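Local coordinates for protein peptidase, C14 family (Geobacter sulfurreducens PCA, PDB 3BIJ) that is uncharacterised but belongs to the caspase-like C14 peptidases and probably cleaves peptide bonds as a cysteine endopeptidase, at residues D133-G138 and N211-D216; S80-G85 and R163-P168; K3-A8 and G44-T49. One frame throughout, in Å; residues are numbered along the deposited sequence.

How the contacts relate
From the N terminus, contact 3 closes first: strand 4-10 is rejoined by strand 46-51 after an excursion through helix 29-42. The chain then enters strand 76-89, which lies beside strand 4-10 in the main sheet, so contacts 2 and 3 meet where Ser80 N approaches Leu7 O. Contacts 1 and 2 cross: 80-85 and 133-138 come first, followed in the same order by their partners 163-168 and 211-216. Their centres lie 7 Å apart, and Ser134 OG to Gly83 O and the Arg163-Asp216 salt bridge join them. Together they tie the interrupted strand 76-89 and the loop after strand 127-133 to the small antiparallel pair 163-164 and 215-216.

Contact 1: D133-G138 and N211-D216; sequences DSCHSG and NQLSQD
Ser214 meets Ser134 and Cys135 through two hydrogen bonds, one from its side chain and one from its backbone. Its hydroxyl OG donates to Ser134 O at 2.8 Å, coming from well above the carbonyl plane, 70° out of it, so that the bond is made over the face of the peptide group. The amide Ser214 N points at the sulfur Cys135 SG, at 3.2 Å, and the bond is almost straight (176° at the hydrogen). Cys135 has its SG set between its own backbone N and carbonyl carbon (chi1 63°), a rotamer that places the sulfur straight ahead of the Ser214 N-H.

Apolar contact is supplied by Leu213. Its CD2 methyl lies 3.6 Å from Cys135 SG, and the same methyl abuts the backbone at His136 O, 3.3 Å away. One branch of the leucine thus touches both the sulfur and the carbonyl oxygen of the next residue.

Water carries the third link. One water donates to both Asp133 OD1 (2.6 Å from its oxygen) and Gln215 O (2.9 Å), bridging a carboxylate oxygen to the backbone beyond Ser214. The other carboxylate oxygen, Asp133 OD2, is hydrogen-bonded to Thr224, which leaves the group gripped at both oxygens.

The sequence Asp-Ser-Cys-His-Ser-Gly resembles the cysteine-bearing motif of caspase-like peptidases, so Cys135 is probably the family's nucleophile. Lys142, on helix 140-145, bonds to both His136 O and Gln212 O, while Gln212 NE2 reaches Pro253 of the second subunit. The 133-138 loop leaves central strand 127-133 and leads into helix 140-145, with strand 76-89 alongside it and helix 222-231 packed near Asp133 and Gln215; strand 215-216 pairs antiparallel with 163-164, whose Tyr164 lies against Leu213 and Gln215.

Contact 2: S80-G85 and R163-P168; sequences SYSGHG and RYRAMP
Gly85 and the residues around Ala166 join by two backbone hydrogen bonds that make a single beta bridge. Gly85 N donates to Arg165 O at 3.0 Å, a bent bond (136°), whereas Met167 N to Gly85 O, at 3.1 Å, is nearly straight (174°). The imidazole of His84 turns its edge to the opposing backbone, with CD2 3.2 Å from Ala166 N and close to the ring plane; the same ring also meets that of Trp22. An alanine here would remove the imidazole and would probably leave a gap between Trp22 and the backbone at Ala166.

Arg165, at the centre of an inverse gamma turn, lays its CB 3.3 Å from Gly83 O. Its chain runs extended from CG to NE, sending the guanidinium past Ser82 to salt bridges with Asp32 and Asp216; Ser82 OG is also bonded to Asp32.

Further back, Tyr81 OH donates to His84 O at 2.7 Å, steadying the peptide before Gly85. Gly83 N sits over one face of the Tyr81 ring, where a side chain at Gly83 would collide with the hydroxyl. The Ser-Gly-His-Gly sequence at the end of strand segment 80-82 is consistent with the histidine motif of the caspase fold.

Contact 3: K3-A8 and G44-T49; sequences KGIALA and GFAVTT
Strands 4-8 and 46-49 are the two parallel strands of a beta-alpha-beta unit, paired from Ile5 with Ala46 to Ala8 with Thr49. Their axes diverge by only 16°, and the bonds alternate as in a regular parallel ladder. Ala46 N donates to Gly4 O at 2.9 Å, and Ala46 O in turn accepts Ala6 N at 3.2 Å. The ladder continues with Thr48 N to Ala6 O at 3.1 Å and then Ala8 N to Thr48 O, also 3.1 Å.

The crossover between the strands is helix 29-42, which covers the face carrying Ala6, Val47 and Thr49. A Schellman motif at Gly44, with its positive phi, ends that helix and turns the chain into the second strand. Strand 76-89 flanks 4-8 on its other edge, while helix 57-70 packs over Ile5 and Leu7 on the opposite face.

Phe45 makes the closest side-chain approach. Its chi1 of -92° lies away from the usual staggered position and swings the ring across Gly4, bringing CD1 to 3.3 Å from Gly4 C. The ring edge is directed at Ile5 N, 3.4 Å from CD1. Gly4 has no side chain to obstruct it; a CB there would run into CE1. The same CD1 rests 3.7 Å from the methyl Ala6 CB, and the ring lies between strand 4-8 and helix 29-42, against Ala40 of the helix and Met78 of strand 76-89. On the opposite face Leu7 reaches across with one branch, CD2 lying 3.4 Å from Thr48 O.

Contact 1: D133-G138 and N211-D216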
loop_
_atom_site.group_PDB
_atom_site.type_symbol
_atom_site.label_atom_id
_atom_site.label_comp_id
_atom_site.label_asym_id
_atom_site.label_seq_id
_atom_site.Cartn_x
_atom_site.Cartn_y
_atom_site.Cartn_z
ATOM N N ASP A 133 -3.529 18.600 23.232
ATOM C CA ASP A 133 -3.834 17.794 22.047
ATOM C C ASP A 133 -3.055 18.421 20.912
ATOM O O ASP A 133 -3.620 19.038 20.007
ATOM C CB ASP A 133 -5.332 17.815 21.721
ATOM C CG ASP A 133 -5.711 16.799 20.655
ATOM O OD1 ASP A 133 -4.790 16.252 20.008
ATOM O OD2 ASP A 133 -6.925 16.552 20.460
ATOM N N SER A 134 -1.742 18.263 20.986
ATOM C CA SER A 134 -0.837 18.832 20.002
ATOM C C SER A 134 0.385 17.915 19.869
ATOM O O SER A 134 0.473 16.889 20.543
ATOM C CB SER A 134 -0.412 20.226 20.475
ATOM O OG SER A 134 0.387 20.880 19.522
ATOM N N CYS A 135 1.324 18.298 19.007
ATOM C CA CYS A 135 2.531 17.513 18.781
ATOM C C CYS A 135 3.649 18.408 18.262
ATOM O O CYS A 135 3.466 19.617 18.114
ATOM C CB CYS A 135 2.248 16.419 17.763
ATOM S SG CYS A 135 1.814 17.078 16.154
ATOM N N HIS A 136 4.805 17.811 17.980
ATOM C CA HIS A 136 5.956 18.562 17.479
ATOM C C HIS A 136 6.601 17.843 16.309
ATOM O O HIS A 136 6.563 16.621 16.241
ATOM C CB HIS A 136 6.976 18.750 18.600
ATOM C CG HIS A 136 6.476 19.617 19.713
ATOM N ND1 HIS A 136 6.345 20.984 19.588
ATOM C CD2 HIS A 136 6.017 19.305 20.949
ATOM C CE1 HIS A 136 5.826 21.477 20.699
ATOM N NE2 HIS A 136 5.616 20.480 21.540
ATOM N N SER A 137 7.184 18.597 15.380
ATOM C CA SER A 137 7.843 17.989 14.229
ATOM C C SER A 137 8.935 17.043 14.691
ATOM O O SER A 137 9.232 16.061 14.023
ATOM C CB SER A 137 8.477 19.056 13.341
ATOM O OG SER A 137 7.495 19.863 12.736
ATOM N N GLY A 138 9.533 17.343 15.838
ATOM C CA GLY A 138 10.607 16.506 16.336
ATOM C C GLY A 138 11.802 16.584 15.398
ATOM O O GLY A 138 12.085 17.636 14.807
ATOM N N ASN A 211 7.783 10.850 19.861
ATOM C CA ASN A 211 8.162 10.325 18.563
ATOM C C ASN A 211 6.933 10.171 17.679
ATOM O O ASN A 211 6.994 9.540 16.627
ATOM C CB ASN A 211 8.855 8.967 18.693
ATOM C CG ASN A 211 7.938 7.890 19.241
ATOM O OD1 ASN A 211 8.172 6.702 19.020
ATOM N ND2 ASN A 211 6.898 8.297 19.968
ATOM N N GLN A 212 5.807 10.731 18.107
ATOM C CA GLN A 212 4.591 10.621 17.305
ATOM C C GLN A 212 4.047 11.993 16.942
ATOM O O GLN A 212 4.621 13.013 17.312
ATOM C CB GLN A 212 3.520 9.825 18.055
ATOM C CG GLN A 212 3.927 8.404 18.394
ATOM C CD GLN A 212 2.894 7.720 19.241
ATOM O OE1 GLN A 212 2.390 8.308 20.197
ATOM N NE2 GLN A 212 2.565 6.472 18.904
ATOM N N LEU A 213 2.949 12.003 16.194
ATOM C CA LEU A 213 2.301 13.243 15.792
ATOM C C LEU A 213 0.848 13.129 16.185
ATOM O O LEU A 213 0.306 12.022 16.230
ATOM C CB LEU A 213 2.391 13.450 14.284
ATOM C CG LEU A 213 3.734 13.863 13.689
ATOM C CD1 LEU A 213 3.527 14.110 12.219
ATOM C CD2 LEU A 213 4.270 15.127 14.372
ATOM N N SER A 214 0.223 14.270 16.472
ATOM C CA SER A 214 -1.187 14.301 16.868
ATOM C C SER A 214 -2.070 14.664 15.694
ATOM O O SER A 214 -1.866 15.684 15.042
ATOM C CB SER A 214 -1.410 15.302 18.003
ATOM O OG SER A 214 -0.898 14.797 19.215
ATOM N N GLN A 215 -3.070 13.835 15.446
ATOM C CA GLN A 215 -3.957 14.057 14.324
ATOM C C GLN A 215 -5.080 15.059 14.584
ATOM O O GLN A 215 -5.704 15.055 15.641
ATOM C CB GLN A 215 -4.531 12.719 13.885
ATOM C CG GLN A 215 -5.085 12.743 12.503
ATOM C CD GLN A 215 -5.341 11.352 11.969
ATOM O OE1 GLN A 215 -4.412 10.540 11.843
ATOM N NE2 GLN A 215 -6.607 11.063 11.646
ATOM N N ASP A 216 -5.314 15.934 13.615
ATOM C CA ASP A 216 -6.367 16.928 13.712
ATOM C C ASP A 216 -7.583 16.395 12.964
ATOM O O ASP A 216 -7.587 16.356 11.734
ATOM C CB ASP A 216 -5.926 18.236 13.066
ATOM C CG ASP A 216 -7.050 19.258 12.997
ATOM O OD1 ASP A 216 -7.272 19.851 11.918
ATOM O OD2 ASP A 216 -7.715 19.480 14.027
HETATM O O HOH W 1 -5.220 14.290 18.345
#

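Contact 2: S80-G85 and R163-P168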
loop_
_atom_site.group_PDB
_atom_site.type_symbol
_atom_site.label_atom_id
_atom_site.label_comp_id
_atom_site.label_asym_id
_atom_site.label_seq_id
_atom_site.Cartn_x
_atom_site.Cartn_y
_atom_site.Cartn_z
ATOM N N SER A 80 -6.061 23.355 29.038
ATOM C CA SER A 80 -6.207 22.478 27.890
ATOM C C SER A 80 -5.764 23.288 26.683
ATOM O O SER A 80 -5.970 24.500 26.646
ATOM C CB SER A 80 -7.655 22.014 27.712
ATOM O OG SER A 80 -8.497 23.098 27.387
ATOM N N TYR A 81 -5.147 22.624 25.709
ATOM C CA TYR A 81 -4.660 23.308 24.523
ATOM C C TYR A 81 -4.740 22.481 23.257
ATOM O O TYR A 81 -4.300 21.331 23.213
ATOM C CB TYR A 81 -3.200 23.751 24.727
ATOM C CG TYR A 81 -2.488 24.239 23.469
ATOM C CD1 TYR A 81 -1.731 23.370 22.672
ATOM C CD2 TYR A 81 -2.594 25.567 23.063
ATOM C CE1 TYR A 81 -1.102 23.821 21.503
ATOM C CE2 TYR A 81 -1.979 26.027 21.900
ATOM C CZ TYR A 81 -1.237 25.153 21.122
ATOM O OH TYR A 81 -0.640 25.609 19.966
ATOM N N SER A 82 -5.319 23.079 22.226
ATOM C CA SER A 82 -5.396 22.437 20.936
ATOM C C SER A 82 -4.883 23.449 19.936
ATOM O O SER A 82 -5.454 24.526 19.758
ATOM C CB SER A 82 -6.821 21.996 20.607
ATOM O OG SER A 82 -7.129 20.808 21.308
ATOM N N GLY A 83 -3.763 23.102 19.319
ATOM C CA GLY A 83 -3.149 23.972 18.337
ATOM C C GLY A 83 -1.908 23.285 17.817
ATOM O O GLY A 83 -1.695 22.105 18.082
ATOM N N HIS A 84 -1.090 24.025 17.080
ATOM C CA HIS A 84 0.134 23.482 16.524
ATOM C C HIS A 84 1.250 23.529 17.542
ATOM O O HIS A 84 1.257 24.386 18.424
ATOM C CB HIS A 84 0.591 24.288 15.308
ATOM C CG HIS A 84 -0.067 23.888 14.028
ATOM N ND1 HIS A 84 -1.016 24.667 13.404
ATOM C CD2 HIS A 84 0.079 22.780 13.265
ATOM C CE1 HIS A 84 -1.428 24.057 12.307
ATOM N NE2 HIS A 84 -0.780 22.910 12.201
ATOM N N GLY A 85 2.195 22.609 17.399
ATOM C CA GLY A 85 3.339 22.577 18.280
ATOM C C GLY A 85 4.483 23.131 17.459
ATOM O O GLY A 85 4.683 22.708 16.325
ATOM N N ARG A 163 -4.511 15.803 8.637
ATOM C CA ARG A 163 -3.713 16.907 9.168
ATOM C C ARG A 163 -3.176 16.622 10.569
ATOM O O ARG A 163 -3.865 16.061 11.416
ATOM C CB ARG A 163 -4.538 18.203 9.228
ATOM C CG ARG A 163 -5.136 18.648 7.907
ATOM C CD ARG A 163 -6.039 19.867 8.080
ATOM N NE ARG A 163 -7.049 19.663 9.122
ATOM C CZ ARG A 163 -7.968 18.697 9.107
ATOM N NH1 ARG A 163 -8.010 17.835 8.101
ATOM N NH2 ARG A 163 -8.845 18.585 10.100
ATOM N N TYR A 164 -1.941 17.035 10.807
ATOM C CA TYR A 164 -1.316 16.845 12.096
ATOM C C TYR A 164 -1.078 18.224 12.709
ATOM O O TYR A 164 -0.779 19.185 12.006
ATOM C CB TYR A 164 -0.007 16.086 11.911
ATOM C CG TYR A 164 -0.193 14.640 11.497
ATOM C CD1 TYR A 164 -0.648 13.689 12.415
ATOM C CD2 TYR A 164 0.134 14.210 10.212
ATOM C CE1 TYR A 164 -0.757 12.341 12.069
ATOM C CE2 TYR A 164 0.027 12.861 9.852
ATOM C CZ TYR A 164 -0.413 11.939 10.786
ATOM O OH TYR A 164 -0.477 10.605 10.479
ATOM N N ARG A 165 -1.215 18.313 14.025
ATOM C CA ARG A 165 -1.062 19.571 14.727
ATOM C C ARG A 165 0.376 19.956 15.031
ATOM O O ARG A 165 0.718 20.332 16.151
ATOM C CB ARG A 165 -1.907 19.523 15.995
ATOM C CG ARG A 165 -3.395 19.389 15.690
ATOM C CD ARG A 165 -4.258 19.366 16.945
ATOM N NE ARG A 165 -5.678 19.425 16.631
ATOM C CZ ARG A 165 -6.650 19.383 17.533
ATOM N NH1 ARG A 165 -7.917 19.450 17.133
ATOM N NH2 ARG A 165 -6.352 19.271 18.828
ATOM N N ALA A 166 1.220 19.866 14.011
ATOM C CA ALA A 166 2.622 20.228 14.161
ATOM C C ALA A 166 2.999 21.184 13.041
ATOM O O ALA A 166 2.661 20.962 11.875
ATOM C CB ALA A 166 3.496 18.988 14.098
HETATM N N MSE A 167 3.704 22.247 13.397
HETATM C CA MSE A 167 4.126 23.214 12.408
HETATM C C MSE A 167 5.229 22.568 11.569
HETATM O O MSE A 167 6.140 21.926 12.111
HETATM C CB MSE A 167 4.627 24.482 13.102
HETATM C CG MSE A 167 5.224 25.520 12.177
HETATM SE SE MSE A 167 5.673 27.174 13.127
HETATM C CE MSE A 167 7.025 26.474 14.359
ATOM N N PRO A 168 5.140 22.683 10.231
ATOM C CA PRO A 168 6.177 22.084 9.385
ATOM C C PRO A 168 7.542 22.720 9.627
ATOM O O PRO A 168 7.648 23.931 9.807
ATOM C CB PRO A 168 5.643 22.302 7.973
ATOM C CG PRO A 168 4.741 23.479 8.118
ATOM C CD PRO A 168 4.046 23.227 9.412
HETATM O O HOH W 2 6.948 21.454 15.435
#

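Contact 3: K3-A8 and G44-T49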
loop_
_atom_site.group_PDB
_atom_site.type_symbol
_atom_site.label_atom_id
_atom_site.label_comp_id
_atom_site.label_asym_id
_atom_site.label_seq_id
_atom_site.Cartn_x
_atom_site.Cartn_y
_atom_site.Cartn_z
ATOM N N LYS A 3 -11.469 25.194 45.031
ATOM C CA LYS A 3 -12.153 25.743 43.858
ATOM C C LYS A 3 -11.399 25.369 42.581
ATOM O O LYS A 3 -10.458 24.573 42.628
ATOM C CB LYS A 3 -12.286 27.265 43.988
ATOM C CG LYS A 3 -10.995 27.959 44.389
ATOM C CD LYS A 3 -11.241 29.397 44.779
ATOM C CE LYS A 3 -9.960 30.051 45.265
ATOM N NZ LYS A 3 -9.530 29.489 46.575
ATOM N N GLY A 4 -11.786 25.936 41.443
ATOM C CA GLY A 4 -11.093 25.578 40.218
ATOM C C GLY A 4 -11.168 26.580 39.084
ATOM O O GLY A 4 -12.218 27.175 38.840
ATOM N N ILE A 5 -10.044 26.765 38.395
ATOM C CA ILE A 5 -9.963 27.682 37.264
ATOM C C ILE A 5 -9.444 26.915 36.057
ATOM O O ILE A 5 -8.416 26.246 36.126
ATOM C CB ILE A 5 -8.998 28.863 37.533
ATOM C CG1 ILE A 5 -9.548 29.748 38.644
ATOM C CG2 ILE A 5 -8.774 29.650 36.243
ATOM C CD1 ILE A 5 -8.618 30.860 39.054
ATOM N N ALA A 6 -10.159 27.031 34.950
ATOM C CA ALA A 6 -9.780 26.352 33.732
ATOM C C ALA A 6 -9.523 27.354 32.607
ATOM O O ALA A 6 -10.176 28.402 32.527
ATOM C CB ALA A 6 -10.883 25.373 33.329
ATOM N N LEU A 7 -8.569 27.012 31.743
ATOM C CA LEU A 7 -8.200 27.827 30.586
ATOM C C LEU A 7 -8.200 26.919 29.348
ATOM O O LEU A 7 -7.302 26.096 29.177
ATOM C CB LEU A 7 -6.798 28.414 30.763
ATOM C CG LEU A 7 -6.513 29.811 30.204
ATOM C CD1 LEU A 7 -5.004 29.974 30.027
ATOM C CD2 LEU A 7 -7.218 30.030 28.894
ATOM N N ALA A 8 -9.207 27.065 28.494
ATOM C CA ALA A 8 -9.310 26.255 27.291
ATOM C C ALA A 8 -8.789 27.080 26.125
ATOM O O ALA A 8 -9.315 28.154 25.831
ATOM C CB ALA A 8 -10.770 25.849 27.048
ATOM N N GLY A 44 -17.637 22.521 37.723
ATOM C CA GLY A 44 -17.484 23.554 38.736
ATOM C C GLY A 44 -16.253 24.415 38.561
ATOM O O GLY A 44 -15.725 24.963 39.526
ATOM N N PHE A 45 -15.808 24.540 37.315
ATOM C CA PHE A 45 -14.634 25.329 36.968
ATOM C C PHE A 45 -15.014 26.734 36.500
ATOM O O PHE A 45 -16.045 26.924 35.860
ATOM C CB PHE A 45 -13.862 24.625 35.844
ATOM C CG PHE A 45 -12.777 23.699 36.325
ATOM C CD1 PHE A 45 -11.575 24.213 36.809
ATOM C CD2 PHE A 45 -12.957 22.307 36.298
ATOM C CE1 PHE A 45 -10.568 23.366 37.261
ATOM C CE2 PHE A 45 -11.958 21.449 36.747
ATOM C CZ PHE A 45 -10.756 21.979 37.233
ATOM N N ALA A 46 -14.196 27.721 36.841
ATOM C CA ALA A 46 -14.426 29.075 36.364
ATOM C C ALA A 46 -13.633 29.058 35.058
ATOM O O ALA A 46 -12.428 29.316 35.058
ATOM C CB ALA A 46 -13.830 30.097 37.331
ATOM N N VAL A 47 -14.302 28.742 33.955
ATOM C CA VAL A 47 -13.638 28.639 32.664
ATOM C C VAL A 47 -13.507 29.920 31.845
ATOM O O VAL A 47 -14.386 30.784 31.858
ATOM C CB VAL A 47 -14.331 27.559 31.790
ATOM C CG1 VAL A 47 -15.794 27.887 31.638
ATOM C CG2 VAL A 47 -13.660 27.472 30.423
ATOM N N THR A 48 -12.385 30.017 31.136
ATOM C CA THR A 48 -12.050 31.144 30.264
ATOM C C THR A 48 -11.598 30.505 28.954
ATOM O O THR A 48 -10.641 29.733 28.943
ATOM C CB THR A 48 -10.862 31.951 30.825
ATOM O OG1 THR A 48 -11.170 32.394 32.149
ATOM C CG2 THR A 48 -10.558 33.151 29.947
ATOM N N THR A 49 -12.277 30.819 27.862
ATOM C CA THR A 49 -11.944 30.256 26.559
ATOM C C THR A 49 -11.266 31.281 25.633
ATOM O O THR A 49 -11.717 32.423 25.510
ATOM C CB THR A 49 -13.228 29.742 25.854
ATOM O OG1 THR A 49 -13.990 28.957 26.773
ATOM C CG2 THR A 49 -12.885 28.892 24.647
#